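Probable Thioesterase (Bartonella henselae, PDB 3HM0) probably hydrolyses thioesters, as a member of the thioesterase superfamily with a hotdog-type fold. Local coordinates at residues A[65-70]-A[141-146]; A[79-84]-A[90-95]; A[115-118]-A[124-127]. All blocks are in the same frame, centred on the assembly; numbering follows the deposited sequence.

In the fold
All three contacts reach one five-stranded antiparallel sheet, in a hotdog-like layout: contacts 1 and 2 each join a helix to it, and contact 3 is strand to strand. Contact 1 joins the long helix 58-72 to strand 136-149 near the centre of the chain. Contacts 2 and 3 follow one another between its segments. Contact 3 lies in the hairpin of strands 110-120 and 124-133, its centre about 7 Å from that of contact 1; the centre of contact 2 (helix 78-83 and strand 90-101) is about 13 Å and 16 Å from those of contacts 1 and 3. Strand 136-149 runs between 124-133 and 90-101, and contact 2 reaches the edge where another subunit meets the sheet.

Contact 1. Residues A[65-70]-A[141-146]; sequences RGRSEF and AKVEIA
Arg67, Val143 and Ile145 make this small, buried contact between a helix and a strand. The backbones stay well apart, with Arg67 CA 10.0 Å from Val143 CA, and a long side chain is needed to span the gap. Arg67 leaves the helix with CB directed at the strand. CG lies anti to the carbonyl carbon (chi1 -55°), and CB and CG lead outward without touching the strand segment. The chain then bends at chi3 (-63°), which lays its outer half across the strand residues. Arg67 CD is the first atom to meet them, 3.8 Å from Ile145 CD1. The same methyl approaches NE still more closely, with Ile145 CD1 to Arg67 NE at 3.6 Å, and it comes at the guanidinium obliquely. Beyond NE, Val143 CG1 lies over one face of the guanidinium, 4.1 Å above the plane and displaced toward its rim. Arg67 NH1 is 4.3 Å from Val143 CG1 and finds its polar partner elsewhere, in a hydrogen bond to Gln129 OE1 on strand 124-133. Such a bond suits a buried arginine, since a polar group meets its nitrogen while methyls of Ile145 and Val143 pack its outer half. Val143 and Ile145 are branched residues at home in a strand; two positions apart, with Glu144 between them, both point toward the helix. Arg67 also packs on Met127 of strand 124-133 and Val94 of strand 90-101, and His56 of the third subunit touches it too. Helix 58-72 thus rests through Arg67 on strands 124-133, 136-149 and 90-101. The sheet wraps this central helix, as in hotdog folds.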
ATOM      1  N   ARG A  65       5.657 -11.493   3.985  1.00 29.42           N
ATOM      2  CA  ARG A  65       5.607 -11.894   5.404  1.00 29.60           C
ATOM      3  C   ARG A  65       6.104 -13.322   5.612  1.00 29.63           C
ATOM      4  O   ARG A  65       6.852 -13.596   6.556  1.00 29.35           O
ATOM      5  CB  ARG A  65       4.183 -11.748   5.992  1.00 29.43           C
ATOM      6  CG  ARG A  65       3.690 -10.307   6.024  1.00 28.60           C
ATOM      7  CD  ARG A  65       2.452 -10.131   6.887  1.00 28.57           C
ATOM      8  NE  ARG A  65       1.671  -9.000   6.375  1.00 30.23           N
ATOM      9  CZ  ARG A  65       0.460  -8.647   6.789  1.00 28.09           C
ATOM     10  NH1 ARG A  65      -0.153  -7.618   6.228  1.00 25.53           N
ATOM     11  NH2 ARG A  65      -0.142  -9.330   7.745  1.00 28.51           N
ATOM     12  N   GLY A  66       5.688 -14.222   4.726  1.00 29.77           N
ATOM     13  CA  GLY A  66       6.103 -15.623   4.791  1.00 29.76           C
ATOM     14  C   GLY A  66       7.608 -15.747   4.676  1.00 29.74           C
ATOM     15  O   GLY A  66       8.233 -16.410   5.487  1.00 29.65           O
ATOM     16  N   ARG A  67       8.176 -15.085   3.669  1.00 29.80           N
ATOM     17  CA  ARG A  67       9.605 -15.111   3.404  1.00 29.95           C
ATOM     18  C   ARG A  67      10.383 -14.476   4.538  1.00 30.63           C
ATOM     19  O   ARG A  67      11.334 -15.064   5.006  1.00 32.09           O
ATOM     20  CB  ARG A  67       9.954 -14.409   2.083  1.00 29.26           C
ATOM     21  CG  ARG A  67       9.194 -14.970   0.887  1.00 29.47           C
ATOM     22  CD  ARG A  67       9.824 -14.619  -0.442  1.00 28.54           C
ATOM     23  NE  ARG A  67       9.829 -13.182  -0.677  1.00 27.55           N
ATOM     24  CZ  ARG A  67       8.817 -12.516  -1.215  1.00 28.55           C
ATOM     25  NH1 ARG A  67       7.722 -13.156  -1.588  1.00 26.65           N
ATOM     26  NH2 ARG A  67       8.897 -11.194  -1.382  1.00 31.81           N
ATOM     27  N   SER A  68       9.993 -13.283   4.978  1.00 30.92           N
ATOM     28  CA  SER A  68      10.665 -12.614   6.095  1.00 31.37           C
ATOM     29  C   SER A  68      10.668 -13.448   7.379  1.00 32.13           C
ATOM     30  O   SER A  68      11.629 -13.399   8.141  1.00 32.58           O
ATOM     31  CB  SER A  68      10.013 -11.266   6.400  1.00 30.92           C
ATOM     32  OG  SER A  68      10.291 -10.309   5.415  1.00 29.66           O
ATOM     33  N   GLU A  69       9.586 -14.183   7.616  1.00 33.07           N
ATOM     34  CA  GLU A  69       9.448 -14.966   8.828  1.00 34.90           C
ATOM     35  C   GLU A  69      10.287 -16.229   8.731  1.00 36.58           C
ATOM     36  O   GLU A  69      10.739 -16.767   9.751  1.00 36.98           O
ATOM     37  CB  GLU A  69       7.982 -15.321   9.130  1.00 34.48           C
ATOM     38  CG  GLU A  69       7.078 -14.137   9.509  1.00 33.59           C
ATOM     39  CD  GLU A  69       7.476 -13.423  10.799  1.00 32.83           C
ATOM     40  OE1 GLU A  69       8.315 -13.948  11.547  1.00 33.42           O
ATOM     41  OE2 GLU A  69       6.950 -12.321  11.071  1.00 31.84           O
ATOM     42  N   PHE A  70      10.478 -16.700   7.501  1.00 38.02           N
ATOM     43  CA  PHE A  70      11.386 -17.797   7.210  1.00 39.32           C
ATOM     44  C   PHE A  70      12.793 -17.323   7.568  1.00 40.48           C
ATOM     45  O   PHE A  70      13.486 -17.967   8.353  1.00 40.47           O
ATOM     46  CB  PHE A  70      11.288 -18.151   5.724  1.00 39.36           C
ATOM     47  CG  PHE A  70      12.060 -19.369   5.323  1.00 39.33           C
ATOM     48  CD1 PHE A  70      11.416 -20.597   5.188  1.00 40.09           C
ATOM     49  CD2 PHE A  70      13.417 -19.290   5.039  1.00 39.74           C
ATOM     50  CE1 PHE A  70      12.116 -21.742   4.793  1.00 39.29           C
ATOM     51  CE2 PHE A  70      14.128 -20.423   4.653  1.00 40.31           C
ATOM     52  CZ  PHE A  70      13.470 -21.658   4.530  1.00 39.81           C
ATOM     53  N   ALA A 141       2.593 -19.445  -5.446  1.00 26.54           N
ATOM     54  CA  ALA A 141       3.626 -18.650  -6.102  1.00 27.55           C
ATOM     55  C   ALA A 141       5.023 -19.282  -6.144  1.00 28.57           C
ATOM     56  O   ALA A 141       5.433 -19.989  -5.203  1.00 28.52           O
ATOM     57  CB  ALA A 141       3.690 -17.247  -5.490  1.00 27.31           C
ATOM     58  N   LYS A 142       5.736 -19.018  -7.242  1.00 29.15           N
ATOM     59  CA  LYS A 142       7.135 -19.371  -7.377  1.00 30.34           C
ATOM     60  C   LYS A 142       7.913 -18.082  -7.452  1.00 30.42           C
ATOM     61  O   LYS A 142       7.610 -17.201  -8.251  1.00 29.94           O
ATOM     62  CB  LYS A 142       7.399 -20.226  -8.625  1.00 31.17           C
ATOM     63  CG  LYS A 142       7.230 -21.752  -8.437  1.00 34.22           C
ATOM     64  CD  LYS A 142       5.775 -22.213  -8.646  1.00 39.23           C
ATOM     65  CE  LYS A 142       5.424 -23.467  -7.803  1.00 41.97           C
ATOM     66  NZ  LYS A 142       3.973 -23.490  -7.334  1.00 42.25           N
ATOM     67  N   VAL A 143       8.907 -17.958  -6.584  1.00 31.06           N
ATOM     68  CA  VAL A 143       9.601 -16.698  -6.439  1.00 31.64           C
ATOM     69  C   VAL A 143      11.084 -16.942  -6.576  1.00 32.68           C
ATOM     70  O   VAL A 143      11.617 -17.896  -6.011  1.00 33.48           O
ATOM     71  CB  VAL A 143       9.322 -16.071  -5.064  1.00 31.45           C
ATOM     72  CG1 VAL A 143       9.604 -14.622  -5.115  1.00 31.62           C
ATOM     73  CG2 VAL A 143       7.867 -16.279  -4.651  1.00 31.64           C
ATOM     74  N   GLU A 144      11.751 -16.076  -7.323  1.00 33.51           N
ATOM     75  CA  GLU A 144      13.204 -16.063  -7.392  1.00 34.20           C
ATOM     76  C   GLU A 144      13.784 -14.832  -6.676  1.00 34.16           C
ATOM     77  O   GLU A 144      13.457 -13.690  -7.010  1.00 34.17           O
ATOM     78  CB  GLU A 144      13.653 -16.077  -8.857  1.00 34.51           C
ATOM     79  CG  GLU A 144      15.132 -16.392  -9.043  1.00 36.54           C
ATOM     80  CD  GLU A 144      15.603 -16.212 -10.473  1.00 39.84           C
ATOM     81  OE1 GLU A 144      14.961 -16.769 -11.407  1.00 39.30           O
ATOM     82  OE2 GLU A 144      16.627 -15.503 -10.648  1.00 40.82           O
ATOM     83  N   ILE A 145      14.679 -15.073  -5.724  1.00 34.65           N
ATOM     84  CA  ILE A 145      15.260 -14.016  -4.891  1.00 34.97           C
ATOM     85  C   ILE A 145      16.767 -13.906  -5.064  1.00 34.88           C
ATOM     86  O   ILE A 145      17.475 -14.890  -4.914  1.00 35.38           O
ATOM     87  CB  ILE A 145      14.994 -14.305  -3.397  1.00 35.14           C
ATOM     88  CG1 ILE A 145      13.560 -14.825  -3.168  1.00 35.45           C
ATOM     89  CG2 ILE A 145      15.330 -13.100  -2.541  1.00 35.71           C
ATOM     90  CD1 ILE A 145      12.483 -13.770  -3.091  1.00 35.85           C
ATOM     91  N   ALA A 146      17.249 -12.711  -5.374  1.00 34.81           N
ATOM     92  CA  ALA A 146      18.677 -12.408  -5.378  1.00 35.41           C
ATOM     93  C   ALA A 146      19.063 -11.509  -4.193  1.00 36.68           C
ATOM     94  O   ALA A 146      18.192 -10.961  -3.487  1.00 36.94           O
ATOM     95  CB  ALA A 146      19.069 -11.729  -6.678  1.00 34.83           C
TER

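Contact 2. Residues A[79-84]-A[90-95]; sequences TLLASG and LFFVVR
Leu81 and Leu90 are held together by the single backbone hydrogen bond of this contact, where a short helix is followed by a strand. Leu90 N donates to Leu81 O at 2.8 Å with an N-H...O angle of 140°; the donor stands well above the carbonyl plane. Within the last turn of the helix, Leu80 O accepts from both Ser83 N and Ser83 OG, the hydroxyl lying 2.6 Å from Leu80 O. Ser83 OG is bonded to Val85 N as well, a use of serine that suits the end of a helix. Gly84 then leaves helical geometry with positive phi, where a CB would jam against the preceding carbonyl oxygen.

The apolar contacts divide between the two faces of the strand. On one, Leu81 CD1 lies 3.6 Å from Phe92 CE2 and approaches the ring obliquely. With CG anti to its carbonyl carbon (chi1 -57°), Leu81 carries this branch to the phenylalanine. The CB atoms of Leu81 and Leu90 come to 4.3 Å, after which the two side chains part. On the other face Ala82 CB meets Phe91 CE1 at 3.8 Å; the small methyl lets a large ring come up to the helix.

Phe92 looks inward, to Leu71 and to Phe125, whereas Phe91 meets Phe50 of the third subunit edge-to-face. The helix and strand axes come within 6.5 Å at 127°. The short helix 78-83 leads from the central helix to strand 90-101, the sheet's outermost strand in this chain; backbone hydrogen bonds from Arg95 to the third subunit are consistent with the sheet running on into it, as in hotdog dimers.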
ATOM      1  N   THR A  79      17.119  -6.191   8.813  1.00 38.91           N
ATOM      2  CA  THR A  79      17.925  -5.208   9.533  1.00 38.01           C
ATOM      3  C   THR A  79      19.399  -5.634   9.610  1.00 37.09           C
ATOM      4  O   THR A  79      20.289  -4.793   9.466  1.00 36.50           O
ATOM      5  CB  THR A  79      17.389  -4.982  10.955  1.00 38.42           C
ATOM      6  OG1 THR A  79      15.957  -4.900  10.917  1.00 39.38           O
ATOM      7  CG2 THR A  79      17.966  -3.699  11.537  1.00 38.14           C
ATOM      8  N   LEU A  80      19.648  -6.927   9.821  1.00 35.94           N
ATOM      9  CA  LEU A  80      21.016  -7.432   9.920  1.00 35.55           C
ATOM     10  C   LEU A  80      21.763  -7.285   8.604  1.00 34.95           C
ATOM     11  O   LEU A  80      22.845  -6.683   8.564  1.00 34.36           O
ATOM     12  CB  LEU A  80      21.023  -8.886  10.360  1.00 36.00           C
ATOM     13  CG  LEU A  80      22.242  -9.336  11.164  1.00 37.22           C
ATOM     14  CD1 LEU A  80      22.062  -8.976  12.649  1.00 37.41           C
ATOM     15  CD2 LEU A  80      22.423 -10.839  10.980  1.00 38.18           C
ATOM     16  N   LEU A  81      21.160  -7.800   7.532  1.00 34.23           N
ATOM     17  CA  LEU A  81      21.677  -7.621   6.175  1.00 34.10           C
ATOM     18  C   LEU A  81      21.835  -6.151   5.766  1.00 34.11           C
ATOM     19  O   LEU A  81      22.829  -5.781   5.115  1.00 34.25           O
ATOM     20  CB  LEU A  81      20.780  -8.338   5.169  1.00 34.23           C
ATOM     21  CG  LEU A  81      20.624  -9.835   5.453  1.00 34.07           C
ATOM     22  CD1 LEU A  81      19.381 -10.381   4.769  1.00 33.65           C
ATOM     23  CD2 LEU A  81      21.869 -10.613   5.048  1.00 32.73           C
ATOM     24  N   ALA A  82      20.881  -5.310   6.166  1.00 33.68           N
ATOM     25  CA  ALA A  82      20.918  -3.892   5.792  1.00 33.52           C
ATOM     26  C   ALA A  82      21.887  -3.081   6.619  1.00 33.49           C
ATOM     27  O   ALA A  82      22.246  -1.986   6.223  1.00 33.97           O
ATOM     28  CB  ALA A  82      19.536  -3.277   5.891  1.00 33.47           C
ATOM     29  N   SER A  83      22.279  -3.590   7.782  1.00 33.72           N
ATOM     30  CA  SER A  83      23.047  -2.802   8.755  1.00 33.90           C
ATOM     31  C   SER A  83      24.437  -2.441   8.256  1.00 34.27           C
ATOM     32  O   SER A  83      24.922  -1.357   8.521  1.00 34.68           O
ATOM     33  CB  SER A  83      23.141  -3.532  10.100  1.00 33.79           C
ATOM     34  OG  SER A  83      23.842  -4.768   9.987  1.00 34.42           O
ATOM     35  N   GLY A  84      25.060  -3.345   7.510  1.00 34.91           N
ATOM     36  CA  GLY A  84      26.430  -3.170   7.070  1.00 35.78           C
ATOM     37  C   GLY A  84      27.358  -4.187   7.717  1.00 36.65           C
ATOM     38  O   GLY A  84      28.524  -4.281   7.349  1.00 36.52           O
ATOM     39  N   LEU A  90      23.161  -4.955   2.493  1.00 39.21           N
ATOM     40  CA  LEU A  90      22.697  -5.998   1.588  1.00 38.86           C
ATOM     41  C   LEU A  90      21.197  -6.133   1.669  1.00 38.11           C
ATOM     42  O   LEU A  90      20.633  -6.039   2.749  1.00 38.63           O
ATOM     43  CB  LEU A  90      23.380  -7.346   1.901  1.00 38.76           C
ATOM     44  CG  LEU A  90      24.892  -7.409   1.631  1.00 39.52           C
ATOM     45  CD1 LEU A  90      25.538  -8.659   2.237  1.00 38.93           C
ATOM     46  CD2 LEU A  90      25.206  -7.278   0.123  1.00 37.94           C
ATOM     47  N   PHE A  91      20.555  -6.349   0.526  1.00 37.29           N
ATOM     48  CA  PHE A  91      19.103  -6.424   0.467  1.00 36.53           C
ATOM     49  C   PHE A  91      18.697  -7.565  -0.425  1.00 36.50           C
ATOM     50  O   PHE A  91      19.310  -7.802  -1.451  1.00 36.67           O
ATOM     51  CB  PHE A  91      18.477  -5.133  -0.091  1.00 36.23           C
ATOM     52  CG  PHE A  91      18.875  -3.869   0.636  1.00 33.83           C
ATOM     53  CD1 PHE A  91      18.123  -3.399   1.710  1.00 33.28           C
ATOM     54  CD2 PHE A  91      19.977  -3.137   0.221  1.00 32.30           C
ATOM     55  CE1 PHE A  91      18.471  -2.218   2.383  1.00 31.77           C
ATOM     56  CE2 PHE A  91      20.349  -1.961   0.877  1.00 33.53           C
ATOM     57  CZ  PHE A  91      19.591  -1.495   1.966  1.00 33.34           C
ATOM     58  N   PHE A  92      17.658  -8.282  -0.023  1.00 36.65           N
ATOM     59  CA  PHE A  92      17.002  -9.219  -0.910  1.00 36.53           C
ATOM     60  C   PHE A  92      16.241  -8.479  -2.012  1.00 36.72           C
ATOM     61  O   PHE A  92      15.840  -7.314  -1.841  1.00 37.02           O
ATOM     62  CB  PHE A  92      16.079 -10.123  -0.130  1.00 36.00           C
ATOM     63  CG  PHE A  92      16.796 -11.169   0.642  1.00 37.11           C
ATOM     64  CD1 PHE A  92      17.709 -12.013   0.016  1.00 37.42           C
ATOM     65  CD2 PHE A  92      16.563 -11.329   1.998  1.00 37.45           C
ATOM     66  CE1 PHE A  92      18.370 -12.999   0.731  1.00 37.62           C
ATOM     67  CE2 PHE A  92      17.217 -12.327   2.718  1.00 37.03           C
ATOM     68  CZ  PHE A  92      18.115 -13.157   2.093  1.00 37.48           C
ATOM     69  N   VAL A  93      16.102  -9.137  -3.162  1.00 36.31           N
ATOM     70  CA  VAL A  93      15.355  -8.577  -4.280  1.00 35.93           C
ATOM     71  C   VAL A  93      14.649  -9.716  -4.978  1.00 35.52           C
ATOM     72  O   VAL A  93      15.243 -10.773  -5.239  1.00 35.41           O
ATOM     73  CB  VAL A  93      16.263  -7.858  -5.300  1.00 36.22           C
ATOM     74  CG1 VAL A  93      15.434  -7.266  -6.450  1.00 35.00           C
ATOM     75  CG2 VAL A  93      17.041  -6.747  -4.625  1.00 38.02           C
ATOM     76  N   VAL A  94      13.369  -9.498  -5.247  1.00 34.89           N
ATOM     77  CA  VAL A  94      12.613 -10.385  -6.101  1.00 34.41           C
ATOM     78  C   VAL A  94      13.070 -10.163  -7.537  1.00 34.13           C
ATOM     79  O   VAL A  94      13.050  -9.041  -8.060  1.00 33.54           O
ATOM     80  CB  VAL A  94      11.098 -10.185  -5.963  1.00 34.29           C
ATOM     81  CG1 VAL A  94      10.369 -11.281  -6.709  1.00 33.87           C
ATOM     82  CG2 VAL A  94      10.698 -10.208  -4.483  1.00 34.51           C
ATOM     83  N   ARG A  95      13.506 -11.253  -8.155  1.00 34.02           N
ATOM     84  CA  ARG A  95      13.942 -11.221  -9.532  1.00 34.32           C
ATOM     85  C   ARG A  95      12.841 -11.667 -10.487  1.00 34.20           C
ATOM     86  O   ARG A  95      12.602 -11.045 -11.526  1.00 34.81           O
ATOM     87  CB  ARG A  95      15.167 -12.103  -9.674  1.00 34.82           C
ATOM     88  CG  ARG A  95      16.435 -11.403  -9.301  1.00 34.95           C
ATOM     89  CD  ARG A  95      16.820 -10.433 -10.374  1.00 37.15           C
ATOM     90  NE  ARG A  95      17.862  -9.561  -9.864  1.00 41.26           N
ATOM     91  CZ  ARG A  95      17.676  -8.290  -9.539  1.00 41.11           C
ATOM     92  NH1 ARG A  95      16.483  -7.719  -9.697  1.00 41.68           N
ATOM     93  NH2 ARG A  95      18.698  -7.592  -9.075  1.00 41.34           N
TER

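Contact 3. Residues A[115-118]-A[124-127]; sequences TRIS and RFFM
Ile117 and Met127 face each other as a non-hydrogen-bonded antiparallel pair, in the hairpin of strands 110-120 and 124-133, with their CA atoms 4.5 Å apart. Beside the pair, Ser118 N donates to Phe126 O at 2.6 Å, almost straight at 166° and nearly in line with the C=O bond. The hydroxyl of the same residue adds a second grip: Ser118 OG lies 3.1 Å from Phe126 O, well above the carbonyl plane. It can do so because chi1 (66°) sets OG between the backbone N and the carbonyl carbon. Ile117 CA also offers a CA-H...O contact to that oxygen, and Met127 CA makes the equivalent approach to Arg116 O at 3.4 Å.

In the hotdog fold one face of the curved sheet cradles the central helix, and here Ile117 and Met127 are on that face and pack on Phe70 of helix 58-72. Ile117 CG1 is 3.8 Å from Phe125 CD2, the two side chains crossing at about a right angle. Met127, unbranched and extended beyond CG, threads between its neighbours: its SD sits in the plane of the Phe125 ring at the edge, and Met127 CE reaches Thr115 CG2 at 3.7 Å and Ile117 CG1 at 4.0 Å. Thr115 OG1 is bonded to Gln129 NE2. Arg116 points away from the partner strand, with NH1 bonded to Asn34 O and its guanidinium in a cation-pi contact with Phe36.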
ATOM      1  N   THR A 115       5.777 -21.528   3.172  1.00 34.80           N
ATOM      2  CA  THR A 115       6.985 -21.084   2.517  1.00 35.58           C
ATOM      3  C   THR A 115       8.088 -22.105   2.748  1.00 36.73           C
ATOM      4  O   THR A 115       8.251 -22.617   3.863  1.00 36.95           O
ATOM      5  CB  THR A 115       7.422 -19.711   3.075  1.00 35.13           C
ATOM      6  OG1 THR A 115       6.349 -18.770   2.951  1.00 34.01           O
ATOM      7  CG2 THR A 115       8.619 -19.182   2.346  1.00 35.56           C
ATOM      8  N   ARG A 116       8.818 -22.421   1.686  1.00 37.70           N
ATOM      9  CA  ARG A 116      10.062 -23.149   1.825  1.00 39.71           C
ATOM     10  C   ARG A 116      10.992 -22.763   0.685  1.00 40.65           C
ATOM     11  O   ARG A 116      10.531 -22.342  -0.375  1.00 40.92           O
ATOM     12  CB  ARG A 116       9.822 -24.657   1.846  1.00 39.81           C
ATOM     13  CG  ARG A 116       9.387 -25.234   0.508  1.00 41.77           C
ATOM     14  CD  ARG A 116       9.411 -26.741   0.549  1.00 45.51           C
ATOM     15  NE  ARG A 116       8.777 -27.374  -0.615  1.00 48.84           N
ATOM     16  CZ  ARG A 116       8.743 -28.693  -0.813  1.00 49.86           C
ATOM     17  NH1 ARG A 116       9.305 -29.519   0.065  1.00 51.02           N
ATOM     18  NH2 ARG A 116       8.149 -29.194  -1.885  1.00 50.71           N
ATOM     19  N   ILE A 117      12.297 -22.875   0.915  1.00 41.94           N
ATOM     20  CA  ILE A 117      13.267 -22.748  -0.149  1.00 43.45           C
ATOM     21  C   ILE A 117      13.198 -24.060  -0.923  1.00 44.92           C
ATOM     22  O   ILE A 117      12.995 -25.127  -0.334  1.00 45.35           O
ATOM     23  CB  ILE A 117      14.685 -22.468   0.394  1.00 43.36           C
ATOM     24  CG1 ILE A 117      14.805 -21.002   0.811  1.00 43.07           C
ATOM     25  CG2 ILE A 117      15.754 -22.748  -0.673  1.00 43.53           C
ATOM     26  CD1 ILE A 117      16.060 -20.678   1.598  1.00 44.00           C
ATOM     27  N   SER A 118      13.297 -23.978  -2.242  1.00 46.36           N
ATOM     28  CA  SER A 118      13.234 -25.172  -3.073  1.00 47.96           C
ATOM     29  C   SER A 118      14.495 -25.359  -3.931  1.00 49.12           C
ATOM     30  O   SER A 118      14.736 -26.460  -4.438  1.00 49.39           O
ATOM     31  CB  SER A 118      11.979 -25.149  -3.949  1.00 47.92           C
ATOM     32  OG  SER A 118      12.030 -24.095  -4.896  1.00 47.75           O
ATOM     33  N   ARG A 124      21.458 -16.763  -6.061  1.00 46.10           N
ATOM     34  CA  ARG A 124      19.995 -16.730  -6.266  1.00 45.13           C
ATOM     35  C   ARG A 124      19.429 -17.847  -5.406  1.00 43.98           C
ATOM     36  O   ARG A 124      20.073 -18.878  -5.240  1.00 44.28           O
ATOM     37  CB  ARG A 124      19.575 -17.069  -7.722  1.00 45.42           C
ATOM     38  CG  ARG A 124      20.452 -16.580  -8.867  1.00 46.83           C
ATOM     39  CD  ARG A 124      20.240 -15.105  -9.165  1.00 50.60           C
ATOM     40  NE  ARG A 124      19.225 -14.868 -10.194  1.00 52.69           N
ATOM     41  CZ  ARG A 124      19.126 -13.744 -10.915  1.00 53.53           C
ATOM     42  NH1 ARG A 124      19.980 -12.740 -10.726  1.00 53.11           N
ATOM     43  NH2 ARG A 124      18.169 -13.615 -11.832  1.00 52.80           N
ATOM     44  N   PHE A 125      18.217 -17.681  -4.888  1.00 42.36           N
ATOM     45  CA  PHE A 125      17.483 -18.838  -4.362  1.00 40.65           C
ATOM     46  C   PHE A 125      15.996 -18.797  -4.733  1.00 39.47           C
ATOM     47  O   PHE A 125      15.476 -17.749  -5.101  1.00 39.11           O
ATOM     48  CB  PHE A 125      17.718 -19.037  -2.856  1.00 40.48           C
ATOM     49  CG  PHE A 125      17.143 -17.952  -2.002  1.00 40.24           C
ATOM     50  CD1 PHE A 125      17.867 -16.790  -1.755  1.00 39.41           C
ATOM     51  CD2 PHE A 125      15.874 -18.088  -1.451  1.00 39.40           C
ATOM     52  CE1 PHE A 125      17.328 -15.783  -0.973  1.00 39.71           C
ATOM     53  CE2 PHE A 125      15.324 -17.071  -0.661  1.00 40.03           C
ATOM     54  CZ  PHE A 125      16.042 -15.925  -0.420  1.00 38.19           C
ATOM     55  N   PHE A 126      15.339 -19.950  -4.648  1.00 38.11           N
ATOM     56  CA  PHE A 126      14.021 -20.150  -5.229  1.00 37.11           C
ATOM     57  C   PHE A 126      13.011 -20.640  -4.186  1.00 37.11           C
ATOM     58  O   PHE A 126      13.241 -21.644  -3.494  1.00 36.90           O
ATOM     59  CB  PHE A 126      14.097 -21.137  -6.410  1.00 36.69           C
ATOM     60  CG  PHE A 126      14.929 -20.643  -7.574  1.00 35.75           C
ATOM     61  CD1 PHE A 126      16.323 -20.690  -7.530  1.00 35.25           C
ATOM     62  CD2 PHE A 126      14.315 -20.136  -8.722  1.00 34.46           C
ATOM     63  CE1 PHE A 126      17.102 -20.213  -8.618  1.00 36.46           C
ATOM     64  CE2 PHE A 126      15.076 -19.676  -9.816  1.00 34.95           C
ATOM     65  CZ  PHE A 126      16.466 -19.707  -9.767  1.00 34.65           C
ATOM     66  N   MET A 127      11.892 -19.926  -4.073  1.00 36.59           N
ATOM     67  CA  MET A 127      10.885 -20.268  -3.084  1.00 36.54           C
ATOM     68  C   MET A 127       9.536 -20.682  -3.681  1.00 36.61           C
ATOM     69  O   MET A 127       9.109 -20.173  -4.736  1.00 36.65           O
ATOM     70  CB  MET A 127      10.717 -19.122  -2.074  1.00 36.57           C
ATOM     71  CG  MET A 127      11.610 -19.237  -0.853  1.00 36.43           C
ATOM     72  SD  MET A 127      11.660 -17.695   0.092  1.00 38.83           S
ATOM     73  CE  MET A 127      12.122 -18.236   1.729  1.00 37.33           C
TER